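Uncharacterized protein DUF1185 (Bordetella bronchiseptica RB50, PDB 3BYQ) is of unknown function but adopts a variant of the Bacillus chorismate mutase fold and may have a role in amino-acid metabolism. Local coordinates at residues Met2-Val14 with Glu56-Leu68. Residues are numbered along the deposited sequence; the frame is centred on the assembly and turned at random. Where two conformers were deposited one is given.
Sequences MSLIEIRKRTLIV and ELRSLGTLLATEL. With EDO (1,2-ethanediol), chain Q; EDO (1,2-ethanediol), chain X.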
HETATM    1  N   MSE B   2     -21.428  22.097 -24.191  1.00 40.38           N
HETATM    2  CA  MSE B   2     -21.486  21.573 -22.792  1.00 38.56           C
HETATM    3  C   MSE B   2     -20.062  21.378 -22.236  1.00 36.26           C
HETATM    4  O   MSE B   2     -19.136  20.929 -22.923  1.00 36.66           O
HETATM    5  CB  MSE B   2     -22.292  20.269 -22.722  1.00 39.04           C
ATOM      6  N   SER B   3     -19.907  21.733 -20.975  1.00 32.74           N
ATOM      7  CA  SER B   3     -18.608  21.635 -20.326  1.00 27.46           C
ATOM      8  C   SER B   3     -18.124  20.213 -20.238  1.00 25.03           C
ATOM      9  O   SER B   3     -18.884  19.286 -20.007  1.00 24.37           O
ATOM     10  CB  SER B   3     -18.668  22.196 -18.913  1.00 29.09           C
ATOM     11  OG  SER B   3     -17.418  22.097 -18.284  1.00 26.06           O
ATOM     12  N   LEU B   4     -16.824  20.085 -20.397  1.00 22.45           N
ATOM     13  CA  LEU B   4     -16.140  18.793 -20.275  1.00 22.15           C
ATOM     14  C   LEU B   4     -15.614  18.591 -18.866  1.00 23.74           C
ATOM     15  O   LEU B   4     -14.908  17.597 -18.590  1.00 25.07           O
ATOM     16  CB  LEU B   4     -14.942  18.747 -21.228  1.00 21.20           C
ATOM     17  CG  LEU B   4     -15.259  18.740 -22.713  1.00 20.16           C
ATOM     18  CD1 LEU B   4     -13.970  18.932 -23.561  1.00 19.58           C
ATOM     19  CD2 LEU B   4     -15.980  17.424 -23.028  1.00 18.57           C
ATOM     20  N   ILE B   5     -15.949  19.525 -17.983  1.00 19.39           N
ATOM     21  CA  ILE B   5     -15.401  19.527 -16.614  1.00 19.83           C
ATOM     22  C   ILE B   5     -16.491  19.372 -15.594  1.00 20.68           C
ATOM     23  O   ILE B   5     -17.285  20.272 -15.378  1.00 22.66           O
ATOM     24  CB  ILE B   5     -14.603  20.796 -16.328  1.00 20.68           C
ATOM     25  CG1 ILE B   5     -13.490  20.972 -17.373  1.00 24.18           C
ATOM     26  CG2 ILE B   5     -14.025  20.747 -14.883  1.00 21.25           C
ATOM     27  CD1 ILE B   5     -12.663  22.240 -17.151  1.00 28.55           C
ATOM     28  N   GLU B   6     -16.522  18.204 -14.969  1.00 19.69           N
ATOM     29  CA  GLU B   6     -17.512  17.909 -13.922  1.00 17.34           C
ATOM     30  C   GLU B   6     -16.776  17.446 -12.676  1.00 18.33           C
ATOM     31  O   GLU B   6     -16.244  16.362 -12.653  1.00 16.94           O
ATOM     32  CB  GLU B   6     -18.469  16.829 -14.391  1.00 19.92           C
ATOM     33  CG  GLU B   6     -19.246  17.239 -15.615  1.00 22.44           C
ATOM     34  CD  GLU B   6     -20.071  16.111 -16.194  1.00 29.03           C
ATOM     35  OE1 GLU B   6     -20.111  14.997 -15.621  1.00 26.06           O
ATOM     36  OE2 GLU B   6     -20.677  16.346 -17.247  1.00 34.37           O
ATOM     37  N   ILE B   7     -16.797  18.275 -11.639  1.00 18.10           N
ATOM     38  CA  ILE B   7     -16.057  17.994 -10.381  1.00 16.29           C
ATOM     39  C   ILE B   7     -16.892  17.195  -9.364  1.00 14.82           C
ATOM     40  O   ILE B   7     -17.990  17.611  -8.967  1.00 17.36           O
ATOM     41  CB  ILE B   7     -15.596  19.321  -9.716  1.00 17.08           C
ATOM     42  CG1 ILE B   7     -14.789  20.186 -10.686  1.00 21.40           C
ATOM     43  CG2 ILE B   7     -14.769  19.052  -8.418  1.00 19.21           C
ATOM     44  CD1 ILE B   7     -14.506  21.578 -10.162  1.00 19.85           C
ATOM     45  N   ARG B   8     -16.344  16.069  -8.918  1.00 15.77           N
ATOM     46  CA  ARG B   8     -16.976  15.242  -7.912  1.00 16.88           C
ATOM     47  C   ARG B   8     -16.591  15.723  -6.513  1.00 14.72           C
ATOM     48  O   ARG B   8     -17.410  15.881  -5.627  1.00 16.30           O
ATOM     49  CB  ARG B   8     -16.580  13.770  -8.094  1.00 15.32           C
ATOM     50  CG  ARG B   8     -17.227  12.909  -7.035  1.00 15.57           C
ATOM     51  CD  ARG B   8     -17.172  11.427  -7.307  1.00 14.21           C
ATOM     52  NE  ARG B   8     -15.839  10.860  -7.374  1.00 17.01           N
ATOM     53  CZ  ARG B   8     -15.178  10.329  -6.356  1.00 18.89           C
ATOM     54  NH1 ARG B   8     -15.675  10.358  -5.152  1.00 18.01           N
ATOM     55  NH2 ARG B   8     -13.973   9.816  -6.555  1.00 17.97           N
ATOM     56  N   LYS B   9     -15.290  15.905  -6.345  1.00 15.55           N
ATOM     57  CA  LYS B   9     -14.737  16.345  -5.060  1.00 17.15           C
ATOM     58  C   LYS B   9     -13.425  17.030  -5.223  1.00 16.99           C
ATOM     59  O   LYS B   9     -12.784  16.932  -6.260  1.00 16.60           O
ATOM     60  CB  LYS B   9     -14.624  15.169  -4.076  1.00 22.17           C
ATOM     61  CG  LYS B   9     -13.656  14.134  -4.464  1.00 23.30           C
ATOM     62  CD  LYS B   9     -13.800  12.890  -3.588  1.00 29.26           C
ATOM     63  CE  LYS B   9     -13.393  13.094  -2.165  1.00 26.66           C
ATOM     64  NZ  LYS B   9     -13.719  11.818  -1.374  1.00 26.86           N
ATOM     65  N   ARG B  10     -13.056  17.739  -4.174  1.00 18.29           N
ATOM     66  CA  ARG B  10     -11.819  18.508  -4.126  1.00 16.66           C
ATOM     67  C   ARG B  10     -11.187  18.334  -2.761  1.00 17.67           C
ATOM     68  O   ARG B  10     -11.869  18.041  -1.780  1.00 17.86           O
ATOM     69  CB  ARG B  10     -12.136  19.991  -4.331  1.00 18.65           C
ATOM     70  CG  ARG B  10     -12.527  20.393  -5.738  1.00 21.20           C
ATOM     71  CD  ARG B  10     -13.028  21.802  -5.785  1.00 20.43           C
ATOM     72  NE  ARG B  10     -11.972  22.776  -5.510  1.00 19.12           N
ATOM     73  CZ  ARG B  10     -12.140  24.083  -5.417  1.00 20.97           C
ATOM     74  NH1 ARG B  10     -13.308  24.626  -5.680  1.00 26.15           N
ATOM     75  NH2 ARG B  10     -11.101  24.852  -5.108  1.00 22.70           N
ATOM     76  N   THR B  11      -9.872  18.431  -2.717  1.00 17.49           N
ATOM     77  CA  THR B  11      -9.174  18.465  -1.445  1.00 18.72           C
ATOM     78  C   THR B  11      -8.164  19.585  -1.450  1.00 18.90           C
ATOM     79  O   THR B  11      -7.589  19.942  -2.489  1.00 20.36           O
ATOM     80  CB  THR B  11      -8.487  17.139  -1.051  1.00 22.29           C
ATOM     81  OG1 THR B  11      -7.412  16.868  -1.968  1.00 27.23           O
ATOM     82  CG2 THR B  11      -9.516  16.000  -1.027  1.00 21.38           C
ATOM     83  N   LEU B  12      -8.036  20.196  -0.290  1.00 18.38           N
ATOM     84  CA  LEU B  12      -7.012  21.200  -0.051  1.00 18.86           C
ATOM     85  C   LEU B  12      -6.196  20.661   1.103  1.00 21.11           C
ATOM     86  O   LEU B  12      -6.771  20.285   2.098  1.00 21.06           O
ATOM     87  CB  LEU B  12      -7.656  22.517   0.338  1.00 18.87           C
ATOM     88  CG  LEU B  12      -6.723  23.675   0.720  1.00 23.18           C
ATOM     89  CD1 LEU B  12      -5.900  24.062  -0.474  1.00 20.34           C
ATOM     90  CD2 LEU B  12      -7.539  24.858   1.200  1.00 25.76           C
ATOM     91  N   ILE B  13      -4.878  20.551   0.944  1.00 19.73           N
ATOM     92  CA  ILE B  13      -4.054  20.130   2.079  0.50 19.82           C
ATOM     93  C   ILE B  13      -2.973  21.155   2.303  1.00 19.26           C
ATOM     94  O   ILE B  13      -2.414  21.745   1.362  1.00 18.88           O
ATOM     95  CB  ILE B  13      -3.480  18.717   1.980  0.50 22.03           C
ATOM     96  CG1 ILE B  13      -2.466  18.614   0.845  0.50 16.45           C
ATOM     97  CG2 ILE B  13      -4.614  17.697   1.806  0.50 27.84           C
ATOM     98  CD1 ILE B  13      -1.849  17.229   0.697  0.50 32.00           C
ATOM     99  N   VAL B  14      -2.736  21.422   3.583  1.00 18.04           N
ATOM    100  CA  VAL B  14      -1.692  22.367   4.007  1.00 18.83           C
ATOM    101  C   VAL B  14      -0.838  21.622   5.015  1.00 18.41           C
ATOM    102  O   VAL B  14      -1.309  21.242   6.062  1.00 17.33           O
ATOM    103  CB  VAL B  14      -2.181  23.707   4.612  1.00 21.64           C
ATOM    104  CG1 VAL B  14      -0.985  24.599   4.976  1.00 19.57           C
ATOM    105  CG2 VAL B  14      -3.123  24.424   3.611  1.00 22.24           C
ATOM    106  N   GLU B  56     -10.229  23.815 -22.141  1.00 20.86           N
ATOM    107  CA  GLU B  56     -11.206  24.079 -21.088  1.00 20.81           C
ATOM    108  C   GLU B  56     -10.634  23.922 -19.671  1.00 21.68           C
ATOM    109  O   GLU B  56     -11.005  24.652 -18.757  1.00 22.04           O
ATOM    110  CB  GLU B  56     -12.464  23.244 -21.224  1.00 23.62           C
ATOM    111  CG  GLU B  56     -13.580  23.859 -20.383  1.00 31.46           C
ATOM    112  CD  GLU B  56     -14.858  23.060 -20.360  1.00 36.34           C
ATOM    113  OE1 GLU B  56     -15.025  22.154 -21.227  1.00 24.38           O
ATOM    114  OE2 GLU B  56     -15.692  23.387 -19.462  1.00 32.18           O
ATOM    115  N   LEU B  57      -9.696  22.993 -19.526  1.00 19.55           N
ATOM    116  CA  LEU B  57      -9.057  22.716 -18.237  1.00 19.37           C
ATOM    117  C   LEU B  57      -8.272  23.890 -17.681  1.00 20.03           C
ATOM    118  O   LEU B  57      -7.986  23.934 -16.494  1.00 20.44           O
ATOM    119  CB  LEU B  57      -8.185  21.457 -18.310  1.00 21.84           C
ATOM    120  CG  LEU B  57      -8.980  20.143 -18.309  1.00 21.07           C
ATOM    121  CD1 LEU B  57      -8.077  18.992 -18.835  1.00 20.82           C
ATOM    122  CD2 LEU B  57      -9.585  19.846 -16.918  1.00 24.10           C
ATOM    123  N   ARG B  58      -7.958  24.863 -18.523  1.00 18.74           N
ATOM    124  CA  ARG B  58      -7.247  26.036 -18.022  1.00 18.58           C
ATOM    125  C   ARG B  58      -8.043  26.687 -16.892  1.00 20.12           C
ATOM    126  O   ARG B  58      -7.459  27.141 -15.925  1.00 20.18           O
ATOM    127  CB  ARG B  58      -6.960  27.030 -19.150  1.00 18.12           C
ATOM    128  CG  ARG B  58      -5.950  28.110 -18.814  1.00 25.20           C
ATOM    129  CD  ARG B  58      -4.514  27.621 -18.945  1.00 28.61           C
ATOM    130  NE  ARG B  58      -4.186  27.283 -20.327  1.00 25.71           N
ATOM    131  CZ  ARG B  58      -3.924  28.182 -21.275  1.00 35.64           C
ATOM    132  NH1 ARG B  58      -3.842  29.472 -21.001  1.00 34.57           N
ATOM    133  NH2 ARG B  58      -3.668  27.776 -22.504  1.00 29.29           N
ATOM    134  N   SER B  59      -9.371  26.668 -17.015  1.00 19.91           N
ATOM    135  CA  SER B  59     -10.248  27.266 -15.987  0.50 19.68           C
ATOM    136  C   SER B  59     -10.150  26.525 -14.655  1.00 19.66           C
ATOM    137  O   SER B  59     -10.277  27.121 -13.589  1.00 18.11           O
ATOM    138  CB  SER B  59     -11.712  27.339 -16.433  0.50 21.96           C
ATOM    139  OG  SER B  59     -12.233  26.058 -16.706  0.50 21.24           O
ATOM    140  N   LEU B  60      -9.954  25.229 -14.733  1.00 18.94           N
ATOM    141  CA  LEU B  60      -9.763  24.402 -13.528  1.00 17.97           C
ATOM    142  C   LEU B  60      -8.425  24.787 -12.886  1.00 17.30           C
ATOM    143  O   LEU B  60      -8.319  24.891 -11.674  1.00 18.88           O
ATOM    144  CB  LEU B  60      -9.767  22.921 -13.882  1.00 19.08           C
ATOM    145  CG  LEU B  60      -9.679  21.973 -12.683  1.00 19.40           C
ATOM    146  CD1 LEU B  60     -10.913  22.134 -11.776  1.00 21.06           C
ATOM    147  CD2 LEU B  60      -9.514  20.503 -13.149  1.00 16.66           C
ATOM    148  N   GLY B  61      -7.400  24.956 -13.726  1.00 18.76           N
ATOM    149  CA  GLY B  61      -6.077  25.415 -13.273  1.00 18.72           C
ATOM    150  C   GLY B  61      -6.222  26.718 -12.501  1.00 21.57           C
ATOM    151  O   GLY B  61      -5.682  26.899 -11.395  1.00 18.23           O
ATOM    152  N   THR B  62      -6.977  27.648 -13.076  1.00 20.92           N
ATOM    153  CA  THR B  62      -7.176  28.966 -12.435  1.00 19.11           C
ATOM    154  C   THR B  62      -7.882  28.836 -11.090  1.00 19.58           C
ATOM    155  O   THR B  62      -7.493  29.441 -10.109  1.00 21.04           O
ATOM    156  CB  THR B  62      -7.928  29.927 -13.371  1.00 21.62           C
ATOM    157  OG1 THR B  62      -7.162  30.055 -14.575  1.00 19.78           O
ATOM    158  CG2 THR B  62      -8.137  31.298 -12.713  1.00 20.65           C
ATOM    159  N   LEU B  63      -8.889  27.996 -11.055  1.00 19.28           N
ATOM    160  CA  LEU B  63      -9.644  27.783  -9.833  1.00 18.89           C
ATOM    161  C   LEU B  63      -8.739  27.306  -8.684  1.00 18.72           C
ATOM    162  O   LEU B  63      -8.762  27.824  -7.545  1.00 19.51           O
ATOM    163  CB  LEU B  63     -10.739  26.729 -10.094  1.00 19.68           C
ATOM    164  CG  LEU B  63     -11.651  26.427  -8.898  1.00 21.68           C
ATOM    165  CD1 LEU B  63     -12.604  27.612  -8.565  1.00 24.22           C
ATOM    166  CD2 LEU B  63     -12.391  25.109  -9.145  1.00 21.91           C
ATOM    167  N   LEU B  64      -7.959  26.283  -8.978  1.00 19.42           N
ATOM    168  CA  LEU B  64      -7.091  25.643  -7.960  1.00 18.71           C
ATOM    169  C   LEU B  64      -5.950  26.555  -7.558  1.00 16.94           C
ATOM    170  O   LEU B  64      -5.591  26.648  -6.381  1.00 19.04           O
ATOM    171  CB  LEU B  64      -6.549  24.295  -8.460  1.00 19.05           C
ATOM    172  CG  LEU B  64      -7.624  23.265  -8.867  1.00 22.37           C
ATOM    173  CD1 LEU B  64      -6.980  21.904  -9.233  1.00 20.17           C
ATOM    174  CD2 LEU B  64      -8.689  23.066  -7.856  1.00 20.71           C
ATOM    175  N   ALA B  65      -5.387  27.244  -8.541  1.00 19.24           N
ATOM    176  CA  ALA B  65      -4.253  28.136  -8.262  1.00 18.27           C
ATOM    177  C   ALA B  65      -4.729  29.279  -7.387  1.00 17.74           C
ATOM    178  O   ALA B  65      -4.055  29.685  -6.472  1.00 17.78           O
ATOM    179  CB  ALA B  65      -3.592  28.666  -9.583  1.00 18.81           C
ATOM    180  N   THR B  66      -5.899  29.800  -7.697  1.00 17.84           N
ATOM    181  CA  THR B  66      -6.488  30.909  -6.899  1.00 19.33           C
ATOM    182  C   THR B  66      -6.720  30.486  -5.461  1.00 20.47           C
ATOM    183  O   THR B  66      -6.431  31.223  -4.519  1.00 19.71           O
ATOM    184  CB  THR B  66      -7.784  31.445  -7.543  1.00 21.03           C
ATOM    185  OG1 THR B  66      -7.465  31.905  -8.871  1.00 23.13           O
ATOM    186  CG2 THR B  66      -8.361  32.581  -6.752  1.00 22.48           C
ATOM    187  N   GLU B  67      -7.181  29.261  -5.289  1.00 19.33           N
ATOM    188  CA  GLU B  67      -7.428  28.748  -3.952  1.00 18.16           C
ATOM    189  C   GLU B  67      -6.145  28.683  -3.142  1.00 19.61           C
ATOM    190  O   GLU B  67      -6.116  28.986  -1.949  1.00 17.74           O
ATOM    191  CB  GLU B  67      -8.044  27.361  -4.011  1.00 19.63           C
ATOM    192  CG  GLU B  67      -8.333  26.795  -2.669  1.00 22.58           C
ATOM    193  CD  GLU B  67      -8.975  25.407  -2.716  1.00 24.42           C
ATOM    194  OE1 GLU B  67      -8.693  24.631  -3.670  1.00 23.64           O
ATOM    195  OE2 GLU B  67      -9.752  25.108  -1.779  1.00 29.13           O
ATOM    196  N   LEU B  68      -5.077  28.268  -3.806  1.00 17.43           N
ATOM    197  CA  LEU B  68      -3.770  28.123  -3.144  1.00 17.15           C
ATOM    198  C   LEU B  68      -3.219  29.482  -2.727  1.00 18.48           C
ATOM    199  O   LEU B  68      -2.743  29.655  -1.605  1.00 18.63           O
ATOM    200  CB  LEU B  68      -2.791  27.366  -4.020  1.00 17.40           C
ATOM    201  CG  LEU B  68      -2.966  25.841  -4.124  1.00 17.19           C
ATOM    202  CD1 LEU B  68      -2.085  25.231  -5.254  1.00 19.29           C
ATOM    203  CD2 LEU B  68      -2.680  25.187  -2.754  1.00 18.93           C
TER
HETATM  204  C1  EDO Q 196      -5.599  31.606 -17.720  1.00 49.08           C
HETATM  205  O1  EDO Q 196      -6.772  31.401 -18.519  1.00 58.39           O
HETATM  206  C2  EDO Q 196      -4.423  31.990 -18.603  1.00 52.80           C
HETATM  207  O2  EDO Q 196      -3.378  31.017 -18.513  1.00 40.15           O
HETATM  208  C1  EDO X 203     -20.452  17.616 -23.633  1.00 54.95           C
HETATM  209  O1  EDO X 203     -20.424  16.827 -24.841  1.00 53.55           O
HETATM  210  C2  EDO X 203     -19.344  17.228 -22.657  1.00 54.52           C
HETATM  211  O2  EDO X 203     -19.868  16.678 -21.429  1.00 44.35           O
HETATM  212  O   HOH W   1      -9.237  21.780  -4.738  1.00 18.61           O
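Glu56 reaches from helix 51-72 to the N-terminal loop and grips it with both carboxylate oxygens. From CB, 4.2 Å from Ile5 CD1, the chain leaves with CG anti to the backbone N and stays extended; CG packs on Ile5 CD1 at 3.7 Å, and CD has Ser3 OG at 3.4 Å and Leu4 N little farther off. OE1 accepts from Leu4 N on its syn side, with an N-H...O angle of 167°, while OE2 takes the Ser3 hydroxyl in a very short bond, OG to OE2 2.5 Å. Ser3 OG accepts from Ile5 N, closing an ST turn, so hydroxyl and carboxylate together fix the loop. Ile5 approaches Glu56 from the opposite direction, its CD1 wedged against the helix backbone and Leu57 CD2. Ile7 CD1 meets Leu60 CD1 at 4.0 Å.

Farther along, the Arg10 chain bends at chi3, and Leu63 CD2 lies over one guanidinium face, offset toward its rim. Arg10 NH2 makes a salt bridge to Glu67 OE1 at 2.8 Å, although its hydrogen-bond geometry is weak and the guanidinium and carboxylate planes are 69° apart. Ser34 OG of strand 29-39 is the stronger partner of Glu67 OE1; a water accepts from Arg10 NE. Leu12 CD1 packs on Leu68 CD2 at 4.1 Å. Strand 7-17 pairs antiparallel both with strand 29-39 and with a strand of the second subunit. The axes of strand segment 7-14 and helix segment 56-68 approach to 10.6 Å and cross at -31°: a helix packed on a mixed sheet, continued between subunits, in an α+β variant of the Bacillus chorismate mutase fold.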